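PDB 3VXJ: DyP from Bjerkandera adusta, which probably uses hydrogen peroxide to oxidise dyes and phenolic compounds at a heme b centre. Local coordinates for residues 367-370 / 371-375; 102-105 / 106-109; 197-201 / 202-206. All coordinates share one frame; numbering follows the deposited sequence.

Contact 1. Residues 367-370 / 371-375; sequences FRFQ and QINWA. With HEM (protoporphyrin IX containing Fe), chain B.
F369 turns its CG anti to the backbone N (chi1 -151°), whereas N373 and W374 each carry CG beside their own N, and the three side chains meet on one flank of helix 367-375. The N373 amide stacks flat on one face of the F369 ring, the planes only 14° apart, with ND2 3.3 Å from F369 CE1. The neighbouring edge of that phenyl ring points at the face of W374 in a T-shaped pair, planes at 89°; F369 CE2 lies 3.5 Å from W374 CE2. F325 stacks on F369, and F380 on W374. One residue earlier, I372 CD1 sits over the centre of the R368 guanidinium, 3.7 Å from CZ, while R368 NE is salt-bridged to D97.

The backbone widens beneath these groups: A375 N reaches Q370 O at 2.9 Å, five residues back, and a weak bond from W374 N to F369 O follows the same pi-type pattern. On the heme side, Q370 OE1 approaches HEM CAC to 3.4 Å and F367 CD1 lies 3.6 Å from HEM CBC. F325 O and I394 O accept from NE2 of Q370 and Q371 respectively.

The helix thus meets the porphyrin rim by van der Waals contact with a vinyl group and the neighbouring ring methyls, without ligating the iron, and its two glutamine amides are held in place by backbone carbonyls beyond the helix.

Contact 2. Residues 102-105 / 106-109; sequences GDDL and SQWV
The indole N-H of W108 meets the carboxylate of D103 across a short turn, NE1 lying 2.7 Å from OD2. Both side chains hold CG beside their own backbone N and anti to the carbonyl carbon, which directs the two groups at each other. The oxygen lies almost exactly in the ring plane, at the indole edge, and is met on its anti side, although the carboxylate itself is turned 42° against the ring. The other oxygen, D103 OD1, is salt-bridged to R221 and also accepts from Q396.

D104 takes a different shape. Its CG swings anti to the backbone N (chi1 178°), laying the carboxylate alongside the following residues, and S106 brings OG between its own N and carbonyl carbon (chi1 73°) to meet it. OD1 is therefore gripped twice by S106, by OG at 2.7 Å and by the backbone N at 3.1 Å, both from the same face of the carboxylate. Q107 bends at chi2, and its CG packs 3.7 Å from D104 OD2.

Two backbone bonds close the turn: Q107 N donates to D104 O at 3.1 Å, and W108 N to L105 O at the same length.

Replacing W108 with a leucine would probably leave D103 OD2 without its indole donor and open a gap beside F95 and A98, where the indole packs.

A Schellman motif with G102 at positive phi ends helix 98-101, and an Asx turn at D104 then leads into a 3-10 turn. This helix C-cap and double turn sit in the loop before strand 119-125, joined to the second sheet through D103 with R221 and through Q107 O and the V109 backbone with K423.

Contact 3. Residues 197-201 / 202-206; sequences ILTGR and DGDTG
D204 OD2 is gripped from two directions, by the backbone N-H of G200 and by the guanidinium of R208 in a salt bridge. The bond from G200 N is 2.8 Å long and nearly straight (169°), and it uses the anti lone pair of the oxygen. D204 has its CG anti to the backbone N (chi1 -175°), which carries the carboxylate back across the loop to the 199-200 peptide, where OD2 also comes within 3.3 Å of T199 CA. The side chains of T199 and D204 lie side by side and point the same way; T199 OG1 is bonded to A212 O.

The second carboxylate oxygen serves the chain that follows. D204 OD1 accepts from G206 N at 2.9 Å, closing an Asx turn, with the donor standing well above the carboxylate plane (57° out of it). One side chain thus ties the chain before it to the chain after it.

The backbone is folded into two consecutive type II turns, 198-201 and 201-204, which share R201. The second is closed firmly by D204 N to R201 O at 3.0 Å, the first more loosely by a weak bond from R201 N to L198 O. Glycine occupies the third position of each, G200 and G203, where positive phi would jam a side chain against the preceding carbonyl. Water 2 reinforces the second turn by donating to R201 O at 2.9 Å and to D204 O at 3.2 Å. The R201 side chain leads away from the turn, and its NE is salt-bridged to D214.

With two backbone N-H groups and an arginine directed at it, the D204 carboxylate is likely to be stabilised as the anion, holding both turns together through one charged group.

Overall arrangement
From the N terminus the chain reaches contact 2 (102-109), then contact 3 (197-206) and finally contact 1 (367-375). They follow in series, none nested in or crossing another, and each is local. Contact 2 lies in the loop between helix 98-101 and strand 119-125. Contact 3 shapes the loop between strands 191-192 and 216-225, and contact 1 lies within one helix beside the heme. Contacts 1 and 2 have centres about 17 Å apart yet share neighbours: L101 packs on helix 367-375, and R221 of strand 216-225 touches F367 and pairs with D103. Contact 3 is about 19 Å from contact 1 and about 31 Å from contact 2, between centres.

Contact 1. Residues 367-370 / 371-375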
loop_
_atom_site.group_PDB
_atom_site.type_symbol
_atom_site.label_atom_id
_atom_site.label_comp_id
_atom_site.label_asym_id
_atom_site.label_seq_id
_atom_site.Cartn_x
_atom_site.Cartn_y
_atom_site.Cartn_z
ATOM N N PHE A 367 1.713 3.178 -7.903
ATOM C CA PHE A 367 0.311 3.099 -7.520
ATOM C C PHE A 367 -0.656 3.280 -8.693
ATOM O O PHE A 367 -1.562 2.473 -8.894
ATOM C CB PHE A 367 0.008 4.162 -6.462
ATOM C CG PHE A 367 -1.462 4.374 -6.239
ATOM C CD1 PHE A 367 -2.246 3.379 -5.644
ATOM C CD2 PHE A 367 -2.091 5.532 -6.700
ATOM C CE1 PHE A 367 -3.624 3.562 -5.482
ATOM C CE2 PHE A 367 -3.452 5.721 -6.528
ATOM C CZ PHE A 367 -4.226 4.729 -5.930
ATOM N N ARG A 368 -0.496 4.371 -9.433
ATOM C CA ARG A 368 -1.492 4.733 -10.423
ATOM C C ARG A 368 -1.507 3.779 -11.609
ATOM O O ARG A 368 -2.566 3.482 -12.165
ATOM C CB ARG A 368 -1.273 6.175 -10.867
ATOM C CG ARG A 368 -2.437 6.781 -11.589
ATOM C CD ARG A 368 -2.159 8.262 -11.772
ATOM N NE ARG A 368 -3.293 8.980 -12.339
ATOM C CZ ARG A 368 -3.580 9.045 -13.637
ATOM N NH1 ARG A 368 -2.806 8.440 -14.533
ATOM N NH2 ARG A 368 -4.645 9.730 -14.040
ATOM N N PHE A 369 -0.321 3.305 -11.996
ATOM C CA PHE A 369 -0.178 2.333 -13.087
ATOM C C PHE A 369 -0.780 0.987 -12.697
ATOM O O PHE A 369 -1.494 0.362 -13.486
ATOM C CB PHE A 369 1.298 2.170 -13.435
ATOM C CG PHE A 369 1.557 1.789 -14.862
ATOM C CD1 PHE A 369 1.735 2.768 -15.830
ATOM C CD2 PHE A 369 1.653 0.456 -15.236
ATOM C CE1 PHE A 369 1.991 2.429 -17.150
ATOM C CE2 PHE A 369 1.894 0.112 -16.568
ATOM C CZ PHE A 369 2.071 1.106 -17.516
ATOM N N GLN A 370 -0.485 0.554 -11.476
ATOM C CA GLN A 370 -1.045 -0.676 -10.920
ATOM C C GLN A 370 -2.565 -0.620 -10.854
ATOM O O GLN A 370 -3.243 -1.608 -11.149
ATOM C CB GLN A 370 -0.444 -0.936 -9.546
ATOM C CG GLN A 370 1.040 -1.213 -9.618
ATOM C CD GLN A 370 1.727 -1.036 -8.288
ATOM O OE1 GLN A 370 1.086 -1.031 -7.230
ATOM N NE2 GLN A 370 3.045 -0.881 -8.322
ATOM N N GLN A 371 -3.104 0.547 -10.503
ATOM C CA GLN A 371 -4.544 0.726 -10.379
ATOM C C GLN A 371 -5.249 0.817 -11.739
ATOM O O GLN A 371 -6.199 0.071 -12.015
ATOM C CB GLN A 371 -4.858 1.980 -9.560
ATOM C CG GLN A 371 -6.358 2.166 -9.286
ATOM C CD GLN A 371 -6.916 1.076 -8.389
ATOM O OE1 GLN A 371 -6.432 0.880 -7.273
ATOM N NE2 GLN A 371 -7.900 0.334 -8.887
ATOM N N ILE A 372 -4.805 1.763 -12.568
ATOM C CA ILE A 372 -5.524 2.089 -13.793
ATOM C C ILE A 372 -5.139 1.143 -14.928
ATOM O O ILE A 372 -5.988 0.422 -15.467
ATOM C CB ILE A 372 -5.284 3.539 -14.220
ATOM C CG1 ILE A 372 -5.796 4.508 -13.144
ATOM C CG2 ILE A 372 -5.980 3.823 -15.556
ATOM C CD1 ILE A 372 -5.553 5.974 -13.456
ATOM N N ASN A 373 -3.860 1.156 -15.296
ATOM C CA ASN A 373 -3.402 0.410 -16.460
ATOM C C ASN A 373 -3.558 -1.086 -16.303
ATOM O O ASN A 373 -3.727 -1.799 -17.287
ATOM C CB ASN A 373 -1.940 0.716 -16.763
ATOM C CG ASN A 373 -1.692 2.183 -17.029
ATOM O OD1 ASN A 373 -1.971 3.041 -16.194
ATOM N ND2 ASN A 373 -1.148 2.478 -18.202
ATOM N N TRP A 374 -3.494 -1.547 -15.059
ATOM C CA TRP A 374 -3.484 -2.967 -14.780
ATOM C C TRP A 374 -4.769 -3.471 -14.110
ATOM O O TRP A 374 -5.559 -4.164 -14.752
ATOM C CB TRP A 374 -2.228 -3.343 -13.985
ATOM C CG TRP A 374 -0.958 -3.222 -14.804
ATOM C CD1 TRP A 374 -0.857 -3.068 -16.168
ATOM C CD2 TRP A 374 0.377 -3.264 -14.306
ATOM N NE1 TRP A 374 0.464 -3.024 -16.543
ATOM C CE2 TRP A 374 1.242 -3.133 -15.417
ATOM C CE3 TRP A 374 0.928 -3.389 -13.024
ATOM C CZ2 TRP A 374 2.622 -3.143 -15.290
ATOM C CZ3 TRP A 374 2.300 -3.388 -12.896
ATOM C CH2 TRP A 374 3.139 -3.272 -14.026
ATOM N N ALA A 375 -4.988 -3.117 -12.842
ATOM C CA ALA A 375 -6.137 -3.642 -12.096
ATOM C C ALA A 375 -7.493 -3.339 -12.747
ATOM O O ALA A 375 -8.365 -4.196 -12.775
ATOM C CB ALA A 375 -6.099 -3.152 -10.660
HETATM C CHA HEM B . 0.165 -7.429 -2.486
HETATM C CHB HEM B . -3.896 -6.892 0.080
HETATM C CHC HEM B . -4.787 -2.681 -2.125
HETATM C CHD HEM B . -0.712 -3.175 -4.679
HETATM C C1A HEM B . -0.872 -7.666 -1.627
HETATM C C2A HEM B . -1.039 -8.857 -0.824
HETATM C C3A HEM B . -2.176 -8.708 -0.121
HETATM C C4A HEM B . -2.732 -7.412 -0.438
HETATM C CMA HEM B . -2.793 -9.699 0.884
HETATM C CAA HEM B . -0.100 -10.083 -0.861
HETATM C CBA HEM B . 1.086 -10.027 0.104
HETATM C CGA HEM B . 2.168 -9.055 -0.305
HETATM O O1A HEM B . 2.895 -9.296 -1.293
HETATM O O2A HEM B . 2.324 -8.021 0.402
HETATM C C1B HEM B . -4.490 -5.698 -0.278
HETATM C C2B HEM B . -5.720 -5.167 0.269
HETATM C C3B HEM B . -5.966 -3.993 -0.341
HETATM C C4B HEM B . -4.886 -3.755 -1.276
HETATM C CMB HEM B . -6.566 -5.883 1.345
HETATM C CAB HEM B . -7.137 -3.015 -0.110
HETATM C CBB HEM B . -7.818 -2.980 1.037
HETATM C C1C HEM B . -3.785 -2.476 -3.039
HETATM C C2C HEM B . -3.709 -1.374 -3.980
HETATM C C3C HEM B . -2.586 -1.519 -4.700
HETATM C C4C HEM B . -1.922 -2.713 -4.224
HETATM C CMC HEM B . -4.758 -0.250 -4.082
HETATM C CAC HEM B . -2.025 -0.613 -5.828
HETATM C CBC HEM B . -2.829 -0.015 -6.718
HETATM C C1D HEM B . -0.083 -4.322 -4.269
HETATM C C2D HEM B . 1.238 -4.706 -4.702
HETATM C C3D HEM B . 1.502 -6.021 -4.037
HETATM C C4D HEM B . 0.325 -6.310 -3.257
HETATM C CMD HEM B . 2.205 -3.983 -5.653
HETATM C CAD HEM B . 2.784 -6.848 -4.217
HETATM C CBD HEM B . 2.644 -7.628 -5.521
HETATM C CGD HEM B . 3.876 -8.440 -5.815
HETATM O O1D HEM B . 3.722 -9.664 -6.076
HETATM O O2D HEM B . 4.998 -7.885 -5.798
HETATM N NA HEM B . -1.928 -6.826 -1.383
HETATM N NB HEM B . -4.016 -4.826 -1.251
HETATM N NC HEM B . -2.696 -3.289 -3.247
HETATM N ND HEM B . -0.588 -5.275 -3.388
HETATM FE FE HEM B . -2.350 -5.084 -2.365
HETATM O O HOH W 1 -1.303 -4.217 -0.909
#

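Contact 2. Residues 102-105 / 106-109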
loop_
_atom_site.group_PDB
_atom_site.type_symbol
_atom_site.label_atom_id
_atom_site.label_comp_id
_atom_site.label_asym_id
_atom_site.label_seq_id
_atom_site.Cartn_x
_atom_site.Cartn_y
_atom_site.Cartn_z
ATOM N N GLY A 102 -11.182 5.298 -10.765
ATOM C CA GLY A 102 -12.406 4.493 -10.761
ATOM C C GLY A 102 -13.263 4.671 -9.520
ATOM O O GLY A 102 -14.266 3.976 -9.346
ATOM N N ASP A 103 -12.863 5.603 -8.656
ATOM C CA ASP A 103 -13.559 5.830 -7.387
ATOM C C ASP A 103 -14.983 6.326 -7.579
ATOM O O ASP A 103 -15.270 7.136 -8.476
ATOM C CB ASP A 103 -12.849 6.906 -6.558
ATOM C CG ASP A 103 -11.518 6.464 -5.984
ATOM O OD1 ASP A 103 -10.922 5.455 -6.426
ATOM O OD2 ASP A 103 -11.046 7.181 -5.080
ATOM N N ASP A 104 -15.860 5.838 -6.703
ATOM C CA ASP A 104 -17.168 6.417 -6.480
ATOM C C ASP A 104 -16.943 7.611 -5.564
ATOM O O ASP A 104 -16.693 7.450 -4.370
ATOM C CB ASP A 104 -18.067 5.378 -5.806
ATOM C CG ASP A 104 -19.459 5.906 -5.484
ATOM O OD1 ASP A 104 -19.735 7.099 -5.738
ATOM O OD2 ASP A 104 -20.277 5.106 -4.969
ATOM N N LEU A 105 -17.011 8.810 -6.131
ATOM C CA LEU A 105 -16.699 10.029 -5.387
ATOM C C LEU A 105 -17.668 10.295 -4.235
ATOM O O LEU A 105 -17.314 10.978 -3.281
ATOM C CB LEU A 105 -16.682 11.233 -6.327
ATOM C CG LEU A 105 -15.613 11.251 -7.424
ATOM C CD1 LEU A 105 -15.871 12.410 -8.373
ATOM C CD2 LEU A 105 -14.217 11.335 -6.831
ATOM N N SER A 106 -18.874 9.739 -4.322
ATOM C CA SER A 106 -19.869 9.929 -3.270
ATOM C C SER A 106 -19.475 9.260 -1.950
ATOM O O SER A 106 -20.068 9.542 -0.903
ATOM C CB SER A 106 -21.258 9.465 -3.726
ATOM O OG SER A 106 -21.354 8.054 -3.784
ATOM N N GLN A 107 -18.476 8.381 -2.010
ATOM C CA GLN A 107 -17.981 7.686 -0.831
ATOM C C GLN A 107 -16.804 8.390 -0.174
ATOM O O GLN A 107 -16.417 8.042 0.939
ATOM C CB GLN A 107 -17.614 6.239 -1.188
ATOM C CG GLN A 107 -18.805 5.383 -1.603
ATOM C CD GLN A 107 -19.903 5.386 -0.557
ATOM O OE1 GLN A 107 -19.656 5.118 0.623
ATOM N NE2 GLN A 107 -21.120 5.705 -0.979
ATOM N N TRP A 108 -16.240 9.381 -0.856
ATOM C CA TRP A 108 -15.186 10.197 -0.265
ATOM C C TRP A 108 -15.721 11.065 0.860
ATOM O O TRP A 108 -16.853 11.576 0.797
ATOM C CB TRP A 108 -14.535 11.077 -1.330
ATOM C CG TRP A 108 -13.422 10.395 -2.081
ATOM C CD1 TRP A 108 -13.506 9.231 -2.801
ATOM C CD2 TRP A 108 -12.064 10.837 -2.192
ATOM N NE1 TRP A 108 -12.284 8.918 -3.345
ATOM C CE2 TRP A 108 -11.378 9.883 -2.984
ATOM C CE3 TRP A 108 -11.355 11.938 -1.688
ATOM C CZ2 TRP A 108 -10.019 10.006 -3.305
ATOM C CZ3 TRP A 108 -10.001 12.062 -1.996
ATOM C CH2 TRP A 108 -9.342 11.094 -2.799
ATOM N N VAL A 109 -14.898 11.235 1.887
ATOM C CA VAL A 109 -15.286 12.079 3.018
ATOM C C VAL A 109 -14.233 13.116 3.396
ATOM O O VAL A 109 -13.039 12.973 3.084
ATOM C CB VAL A 109 -15.666 11.264 4.275
ATOM C CG1 VAL A 109 -16.913 10.422 4.023
ATOM C CG2 VAL A 109 -14.515 10.400 4.736
#

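Contact 3. Residues 197-201 / 202-206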
loop_
_atom_site.group_PDB
_atom_site.type_symbol
_atom_site.label_atom_id
_atom_site.label_comp_id
_atom_site.label_asym_id
_atom_site.label_seq_id
_atom_site.Cartn_x
_atom_site.Cartn_y
_atom_site.Cartn_z
ATOM N N ILE A 197 12.189 4.311 -6.547
ATOM C CA ILE A 197 11.551 4.676 -5.281
ATOM C C ILE A 197 11.932 6.088 -4.838
ATOM O O ILE A 197 11.085 6.835 -4.353
ATOM C CB ILE A 197 11.909 3.653 -4.170
ATOM C CG1 ILE A 197 11.618 2.206 -4.622
ATOM C CG2 ILE A 197 11.186 3.978 -2.867
ATOM C CD1 ILE A 197 10.154 1.937 -5.010
ATOM N N LEU A 198 13.203 6.445 -5.018
ATOM C CA LEU A 198 13.762 7.694 -4.490
ATOM C C LEU A 198 13.931 8.714 -5.606
ATOM O O LEU A 198 14.667 8.471 -6.576
ATOM C CB LEU A 198 15.108 7.436 -3.786
ATOM C CG LEU A 198 15.058 6.533 -2.547
ATOM C CD1 LEU A 198 16.454 6.101 -2.144
ATOM C CD2 LEU A 198 14.343 7.202 -1.382
ATOM N N THR A 199 13.270 9.862 -5.455
ATOM C CA THR A 199 13.382 10.925 -6.451
ATOM C C THR A 199 14.827 11.397 -6.594
ATOM O O THR A 199 15.557 11.536 -5.603
ATOM C CB THR A 199 12.407 12.101 -6.150
ATOM O OG1 THR A 199 12.492 12.476 -4.772
ATOM C CG2 THR A 199 10.964 11.683 -6.456
ATOM N N GLY A 200 15.243 11.617 -7.836
ATOM C CA GLY A 200 16.584 12.129 -8.118
ATOM C C GLY A 200 17.683 11.088 -8.229
ATOM O O GLY A 200 18.811 11.425 -8.603
ATOM N N ARG A 201 17.366 9.830 -7.911
ATOM C CA ARG A 201 18.346 8.736 -7.979
ATOM C C ARG A 201 18.275 8.013 -9.318
ATOM O O ARG A 201 17.320 8.197 -10.074
ATOM C CB ARG A 201 18.150 7.766 -6.803
ATOM C CG ARG A 201 18.540 8.353 -5.448
ATOM C CD ARG A 201 20.057 8.440 -5.316
ATOM N NE ARG A 201 20.436 9.086 -4.062
ATOM C CZ ARG A 201 21.668 9.488 -3.767
ATOM N NH1 ARG A 201 22.663 9.314 -4.631
ATOM N NH2 ARG A 201 21.908 10.066 -2.603
ATOM N N ASP A 202 19.297 7.213 -9.625
ATOM C CA ASP A 202 19.356 6.509 -10.914
ATOM C C ASP A 202 18.105 5.660 -11.114
ATOM O O ASP A 202 17.718 4.898 -10.228
ATOM C CB ASP A 202 20.615 5.638 -11.002
ATOM C CG ASP A 202 20.850 5.073 -12.394
ATOM O OD1 ASP A 202 20.687 5.810 -13.393
ATOM O OD2 ASP A 202 21.226 3.886 -12.482
ATOM N N GLY A 203 17.479 5.799 -12.280
ATOM C CA GLY A 203 16.233 5.100 -12.571
ATOM C C GLY A 203 15.028 6.023 -12.572
ATOM O O GLY A 203 14.014 5.720 -13.199
ATOM N N ASP A 204 15.129 7.148 -11.870
ATOM C CA ASP A 204 14.084 8.162 -11.913
ATOM C C ASP A 204 14.242 8.947 -13.212
ATOM O O ASP A 204 15.357 9.314 -13.592
ATOM C CB ASP A 204 14.217 9.082 -10.703
ATOM C CG ASP A 204 13.098 10.108 -10.606
ATOM O OD1 ASP A 204 12.107 10.036 -11.360
ATOM O OD2 ASP A 204 13.239 11.016 -9.771
ATOM N N THR A 205 13.137 9.176 -13.914
ATOM C CA THR A 205 13.171 9.980 -15.138
ATOM C C THR A 205 12.459 11.326 -15.006
ATOM O O THR A 205 12.417 12.098 -15.961
ATOM C CB THR A 205 12.562 9.233 -16.326
ATOM O OG1 THR A 205 11.212 8.861 -16.009
ATOM C CG2 THR A 205 13.386 7.990 -16.650
ATOM N N GLY A 206 11.899 11.606 -13.833
ATOM C CA GLY A 206 11.174 12.860 -13.612
ATOM C C GLY A 206 12.122 14.024 -13.402
ATOM O O GLY A 206 13.241 13.848 -12.927
HETATM O O HOH W 2 17.927 10.282 -12.014
#